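Local structure of adhesion G-protein coupled receptor G6 (Danio rerio, 6V55) at residues A[358-361]-A[362-365]; A[369-372]-A[373-376]; A[486-489]-A[490-493]. The protein probably acts as a cell-surface adhesion receptor that links events at its extracellular region to G-protein signalling, with a role in myelination. All blocks are in the same frame, centred on the assembly; numbering follows the deposited sequence.

Interaction 1: residues A[358-361]-A[362-365]; sequences DRDA and TAII
D360 and A361 meet the first turn of helix 361-374 in quite different ways, one by capping it and the other by accepting an i to i+4 backbone bond, and together they offer a worked example of how a loop is converted into a helix. Just ahead of them, R359 takes its guanidinium group off toward D353 and N434. D360 then occupies the N-cap position. With CG anti to the backbone N (chi1 165°), its carboxylate swings forward over the coming turn, and OD2 accepts from the backbone N of A363 in a long, weak capping bond of 3.3 Å. The other carboxylate oxygen, OD1, lies 3.5 Å from OG1 of T362, which is weakly hydrogen-bonded with the hydroxyl of Y403. A negative group placed over the amino end of a helix would probably be favoured by the N-H groups gathered there.

A361 follows, and its carbonyl makes the firmer link. O of A361 accepts from N of I365 at 2.8 Å, with an angle of 154° at the hydrogen, in the pattern of an alpha-helix. The side chain of I365 runs beside the same carbonyl: CG1 stands beside its own backbone N, and CD1 comes within 3.4 Å of A361 O. That methyl also reaches CB of A361 at 4.2 Å, a small apolar contact.

This capped turn packs on the antiparallel sheet of the SEA domain. A361 rests on Q401 and Y403 of strand 399-410 and on L436 of strand 436-445, while I365 packs on V351 of strand 342-353 and on I385 of strand 380-392. R359, A361 and I364 all touch L436, so loop and helix start meet the sheet at the same residue.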
# COMPACT_ATOMS: atom_id res chain seq x y z
N ASP A 358 -20.10 -20.20 50.84
CA ASP A 358 -21.54 -20.05 50.69
C ASP A 358 -21.90 -20.15 49.21
O ASP A 358 -22.45 -21.15 48.76
CB ASP A 358 -21.97 -18.75 51.36
CG ASP A 358 -21.48 -18.67 52.82
OD1 ASP A 358 -21.86 -19.55 53.63
OD2 ASP A 358 -20.70 -17.75 53.18
N ARG A 359 -21.50 -19.14 48.44
CA ARG A 359 -21.95 -18.93 47.07
C ARG A 359 -20.94 -19.44 46.06
O ARG A 359 -19.84 -19.89 46.40
CB ARG A 359 -22.21 -17.44 46.83
CG ARG A 359 -20.93 -16.63 46.81
CD ARG A 359 -21.21 -15.20 47.17
NE ARG A 359 -19.99 -14.48 47.50
CZ ARG A 359 -19.98 -13.25 48.00
NH1 ARG A 359 -21.12 -12.60 48.23
NH2 ARG A 359 -18.83 -12.64 48.27
N ASP A 360 -21.35 -19.36 44.79
CA ASP A 360 -20.46 -19.48 43.64
C ASP A 360 -20.32 -18.07 43.07
O ASP A 360 -21.28 -17.52 42.53
CB ASP A 360 -21.01 -20.45 42.61
CG ASP A 360 -20.32 -20.32 41.26
OD1 ASP A 360 -19.18 -20.84 41.09
OD2 ASP A 360 -20.91 -19.68 40.36
N ALA A 361 -19.11 -17.51 43.19
CA ALA A 361 -18.90 -16.11 42.85
C ALA A 361 -18.91 -15.84 41.35
O ALA A 361 -19.03 -14.67 40.96
CB ALA A 361 -17.59 -15.62 43.46
N THR A 362 -18.81 -16.87 40.51
CA THR A 362 -18.79 -16.68 39.06
C THR A 362 -20.13 -16.16 38.53
O THR A 362 -20.15 -15.31 37.63
CB THR A 362 -18.40 -17.98 38.35
OG1 THR A 362 -17.34 -18.63 39.06
CG2 THR A 362 -17.92 -17.69 36.98
N ALA A 363 -21.24 -16.63 39.11
CA ALA A 363 -22.56 -16.13 38.73
C ALA A 363 -22.74 -14.68 39.14
O ALA A 363 -23.26 -13.87 38.36
CB ALA A 363 -23.66 -17.00 39.35
N ILE A 364 -22.27 -14.34 40.34
CA ILE A 364 -22.40 -12.98 40.89
C ILE A 364 -21.52 -12.01 40.11
O ILE A 364 -21.96 -10.90 39.79
CB ILE A 364 -22.07 -12.98 42.40
CG1 ILE A 364 -23.02 -13.86 43.22
CG2 ILE A 364 -22.12 -11.58 42.98
CD1 ILE A 364 -24.51 -13.74 42.85
N ILE A 365 -20.30 -12.45 39.74
CA ILE A 365 -19.37 -11.60 39.00
C ILE A 365 -19.87 -11.35 37.58
O ILE A 365 -19.89 -10.20 37.11
CB ILE A 365 -17.95 -12.21 39.00
CG1 ILE A 365 -17.27 -11.93 40.33
CG2 ILE A 365 -17.07 -11.62 37.91
CD1 ILE A 365 -16.16 -12.89 40.65

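Interaction 2: residues A[369-372]-A[373-376]; sequences LNQT and FQNW. With NAG (2-acetamido-2-deoxy-beta-D-glucopyranose), chain J.
L369 and F373, one helical turn apart, run alongside each other in the same direction, with CD2 of L369 4.0 Å from CE2 of F373. The ring also comes close to the backbone: its CD2 approaches O of L369 at 3.1 Å, obliquely to the ring. CG of F373 is anti to its carbonyl carbon (chi1 -59°), which lays the ring back along the preceding turn. One residue further on, CG of Q374 passes 3.3 Å from O of Q371.

The backbone N of N375 donates to O of Q371 at 3.1 Å and, more weakly, to O of T372 at 3.2 Å. W376 brings CD1, at the edge of its indole, to 3.4 Å from that T372 carbonyl oxygen. T372 turns its hydroxyl back to bond O of W368.

Further out, F373 is enclosed by I422, M425 and L426 of helix 419-427 and by V380, while L369 packs on V382 and I385 of strand 380-392. An alanine in place of F373 would remove the ring from this pocket, and would probably leave L369 and the three residues of helix 419-427 without their shared partner.

N370 carries an N-linked sugar, its ND2 bonded to C1 of the NAG at 1.5 Å, and its OD1 accepts from N of V382, an anchor likely to limit rotation of the glycosylated amide. The chemistry is thus that of an amphipathic helix: apolar side chains pack it against strand 380-392 and helix 419-427, glutamines occupy its exposed side, and the glycan leaves from the margin where the helix meets strand 380-392.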
# COMPACT_ATOMS: atom_id res chain seq x y z
N LEU A 369 -20.97 -7.93 35.96
CA LEU A 369 -20.32 -7.49 34.72
C LEU A 369 -21.35 -7.07 33.68
O LEU A 369 -21.25 -5.97 33.12
CB LEU A 369 -19.39 -8.58 34.16
CG LEU A 369 -17.90 -8.64 34.58
CD1 LEU A 369 -17.32 -10.03 34.44
CD2 LEU A 369 -17.02 -7.65 33.82
N ASN A 370 -22.38 -7.91 33.46
CA ASN A 370 -23.51 -7.59 32.59
C ASN A 370 -24.25 -6.32 33.03
O ASN A 370 -24.56 -5.46 32.20
CB ASN A 370 -24.51 -8.75 32.59
CG ASN A 370 -24.31 -9.73 31.46
OD1 ASN A 370 -23.28 -9.73 30.80
ND2 ASN A 370 -25.32 -10.57 31.24
N GLN A 371 -24.49 -6.18 34.35
CA GLN A 371 -25.20 -5.02 34.87
C GLN A 371 -24.40 -3.72 34.78
O GLN A 371 -25.01 -2.66 34.63
CB GLN A 371 -25.59 -5.21 36.34
CG GLN A 371 -27.06 -5.57 36.61
CD GLN A 371 -28.05 -4.48 36.20
OE1 GLN A 371 -27.73 -3.28 36.17
NE2 GLN A 371 -29.26 -4.90 35.86
N THR A 372 -23.07 -3.76 34.90
CA THR A 372 -22.31 -2.51 34.97
C THR A 372 -22.22 -1.82 33.62
O THR A 372 -22.37 -0.59 33.53
CB THR A 372 -20.89 -2.75 35.53
OG1 THR A 372 -20.98 -3.46 36.77
CG2 THR A 372 -20.13 -1.40 35.76
N PHE A 373 -22.03 -2.59 32.54
CA PHE A 373 -21.98 -1.98 31.21
C PHE A 373 -23.35 -1.46 30.77
O PHE A 373 -23.43 -0.43 30.09
CB PHE A 373 -21.39 -2.97 30.22
CG PHE A 373 -20.00 -3.42 30.58
CD1 PHE A 373 -19.01 -2.50 30.83
CD2 PHE A 373 -19.69 -4.77 30.67
CE1 PHE A 373 -17.73 -2.88 31.19
CE2 PHE A 373 -18.41 -5.18 31.06
CZ PHE A 373 -17.43 -4.23 31.31
N GLN A 374 -24.44 -2.10 31.22
CA GLN A 374 -25.76 -1.57 30.88
C GLN A 374 -26.17 -0.38 31.75
O GLN A 374 -27.08 0.35 31.35
CB GLN A 374 -26.81 -2.68 30.94
CG GLN A 374 -27.33 -2.94 32.30
CD GLN A 374 -28.74 -3.45 32.29
OE1 GLN A 374 -29.00 -4.58 32.72
NE2 GLN A 374 -29.66 -2.64 31.80
N ASN A 375 -25.50 -0.13 32.89
CA ASN A 375 -25.68 1.14 33.60
C ASN A 375 -25.01 2.33 32.89
O ASN A 375 -25.27 3.47 33.27
CB ASN A 375 -25.12 1.08 35.03
CG ASN A 375 -25.84 0.07 35.91
OD1 ASN A 375 -26.85 -0.53 35.52
ND2 ASN A 375 -25.28 -0.17 37.09
N TRP A 376 -24.14 2.10 31.91
CA TRP A 376 -23.61 3.19 31.09
C TRP A 376 -24.10 3.13 29.65
O TRP A 376 -23.49 3.77 28.77
CB TRP A 376 -22.08 3.21 31.11
CG TRP A 376 -21.48 3.48 32.45
CD1 TRP A 376 -21.06 2.56 33.37
CD2 TRP A 376 -21.22 4.76 33.02
NE1 TRP A 376 -20.55 3.19 34.48
CE2 TRP A 376 -20.64 4.55 34.29
CE3 TRP A 376 -21.43 6.07 32.59
CZ2 TRP A 376 -20.27 5.60 35.13
CZ3 TRP A 376 -21.06 7.12 33.42
CH2 TRP A 376 -20.48 6.87 34.67
C1 NAG J . -25.42 -11.61 30.23
C2 NAG J . -26.35 -12.75 30.75
C3 NAG J . -26.60 -13.80 29.65
C4 NAG J . -27.13 -13.14 28.38
C5 NAG J . -26.14 -12.07 27.90
C6 NAG J . -26.59 -11.32 26.67
C7 NAG J . -26.47 -13.55 33.08
C8 NAG J . -25.72 -14.21 34.20
N2 NAG J . -25.79 -13.38 31.94
O3 NAG J . -27.52 -14.79 30.11
O4 NAG J . -27.33 -14.10 27.35
O5 NAG J . -25.94 -11.09 28.94
O6 NAG J . -27.93 -11.64 26.31
O7 NAG J . -27.64 -13.18 33.21

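Interaction 3: residues A[486-489]-A[490-493]; sequences MINR and DNYT. With NAG (2-acetamido-2-deoxy-beta-D-glucopyranose), chain I.
A glycosylated turn between two antiparallel strands brings N488 against N491 and T493, with the sequon N491-Y492-T493 forming the return of the hairpin. ND2 of N491 is bonded to C1 of the NAG at 1.5 Å. OD1 of N491 accepts from OG1 of T493 at 3.1 Å; this donor stands well above the carbonyl plane, 48° out of it. ND2 of N488 approaches the same oxygen, but the modelled separation is too short to be trusted in detail. The two amide planes are nearly perpendicular, 83° apart, and with CG of N488 anti to its backbone N (chi1 175°) the amide is carried over toward the sugar, ND2 lying 3.1 Å from the acetamido O7 of the NAG.

The backbone underneath is closed by two bonds. N of N488 donates to O of T493 at 2.9 Å, and N of Y492 donates weakly to O of N488 at 3.1 Å. Y492 has a left-handed conformation that lets the chain turn back. Its ring leans obliquely over the start of the turn, CE1 being 3.6 Å from O of R489, and is buried against L404 and L406 of strand 399-410. R489 also touches L406, and its guanidinium group forms a salt bridge with D383, while O of Y492 accepts from R346.

The sugar and the aromatic ring thus leave one short turn on roughly opposite sides, a beta-hairpin loop whose N-X-T sequon presents its glycan at the surface while the middle residue packs on the SEA sheet.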
# COMPACT_ATOMS: atom_id res chain seq x y z
N MET A 486 -10.40 -17.20 14.21
CA MET A 486 -11.32 -17.71 15.23
C MET A 486 -10.90 -17.29 16.64
O MET A 486 -9.75 -16.94 16.90
CB MET A 486 -11.38 -19.24 15.19
CG MET A 486 -11.60 -19.81 13.84
SD MET A 486 -13.28 -20.38 13.61
CE MET A 486 -13.34 -21.75 14.77
N ILE A 487 -11.85 -17.40 17.58
CA ILE A 487 -11.60 -17.17 19.00
C ILE A 487 -11.51 -18.51 19.74
O ILE A 487 -12.49 -19.27 19.78
CB ILE A 487 -12.68 -16.30 19.63
CG1 ILE A 487 -12.61 -14.92 19.02
CG2 ILE A 487 -12.49 -16.23 21.13
CD1 ILE A 487 -13.83 -14.21 19.23
N ASN A 488 -10.34 -18.78 20.32
CA ASN A 488 -10.19 -19.89 21.24
C ASN A 488 -10.96 -19.58 22.52
O ASN A 488 -10.57 -18.71 23.29
CB ASN A 488 -8.71 -20.12 21.55
CG ASN A 488 -8.51 -21.17 22.59
OD1 ASN A 488 -9.16 -22.21 22.55
ND2 ASN A 488 -7.61 -20.92 23.53
N ARG A 489 -12.05 -20.30 22.77
CA ARG A 489 -12.87 -20.00 23.94
C ARG A 489 -12.41 -20.72 25.20
O ARG A 489 -13.23 -21.04 26.07
CB ARG A 489 -14.34 -20.32 23.64
CG ARG A 489 -14.87 -19.48 22.51
CD ARG A 489 -16.37 -19.53 22.36
NE ARG A 489 -16.81 -18.50 21.44
CZ ARG A 489 -17.30 -17.32 21.82
NH1 ARG A 489 -17.41 -17.05 23.12
NH2 ARG A 489 -17.68 -16.42 20.91
N ASP A 490 -11.10 -20.98 25.34
CA ASP A 490 -10.51 -21.47 26.58
C ASP A 490 -9.61 -20.43 27.23
O ASP A 490 -9.88 -20.06 28.37
CB ASP A 490 -9.76 -22.78 26.33
CG ASP A 490 -10.71 -23.95 26.18
OD1 ASP A 490 -11.90 -23.76 26.50
OD2 ASP A 490 -10.26 -25.04 25.74
N ASN A 491 -8.58 -19.91 26.56
CA ASN A 491 -7.86 -18.80 27.16
C ASN A 491 -8.08 -17.46 26.46
O ASN A 491 -7.31 -16.52 26.72
CB ASN A 491 -6.36 -19.10 27.30
CG ASN A 491 -5.68 -19.50 26.00
OD1 ASN A 491 -6.27 -19.48 24.91
ND2 ASN A 491 -4.40 -19.87 26.14
N TYR A 492 -9.11 -17.35 25.60
CA TYR A 492 -9.65 -16.09 25.04
C TYR A 492 -8.60 -15.34 24.22
O TYR A 492 -8.46 -14.12 24.33
CB TYR A 492 -10.29 -15.20 26.12
CG TYR A 492 -11.40 -15.93 26.84
CD1 TYR A 492 -12.26 -16.79 26.14
CD2 TYR A 492 -11.58 -15.81 28.22
CE1 TYR A 492 -13.25 -17.50 26.77
CE2 TYR A 492 -12.60 -16.52 28.87
CZ TYR A 492 -13.42 -17.36 28.12
OH TYR A 492 -14.43 -18.10 28.68
N THR A 493 -7.83 -16.10 23.45
CA THR A 493 -6.89 -15.60 22.47
C THR A 493 -7.38 -16.01 21.09
O THR A 493 -8.20 -16.93 20.96
CB THR A 493 -5.49 -16.18 22.70
OG1 THR A 493 -5.56 -17.61 22.55
CG2 THR A 493 -5.00 -15.84 24.10
C1 NAG I . -3.39 -20.33 25.20
C2 NAG I . -3.78 -21.58 24.38
C3 NAG I . -2.55 -22.13 23.63
C4 NAG I . -1.86 -21.04 22.82
C5 NAG I . -1.54 -19.82 23.71
C6 NAG I . -0.92 -18.66 22.96
C7 NAG I . -5.32 -23.44 24.96
C8 NAG I . -5.76 -24.37 26.06
N2 NAG I . -4.34 -22.59 25.28
O3 NAG I . -2.94 -23.19 22.76
O4 NAG I . -0.66 -21.54 22.22
O5 NAG I . -2.75 -19.34 24.33
O6 NAG I . -1.72 -17.48 23.03
O7 NAG I . -5.83 -23.46 23.84

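Overall arrangement
Following the chain, interaction 1 comes first, where the loop after strand 342-353 is capped and passes into helix 361-374. Interaction 2 lies about 17 Å away, centre to centre, towards the C-terminal part of the same helix, before strand 380-392 begins. Interaction 3 closes the hairpin between strands 480-488 and 493-496. All three are local and in series, so none nests in or crosses another. The first two lie along one helix, packing it on the SEA sheet and, in interaction 2, against helix 419-427; the third brings a later hairpin to that sheet. Its centre lies about 23 Å from the centres of the others, and it touches neither. Interactions 2 and 3 each carry a glycan.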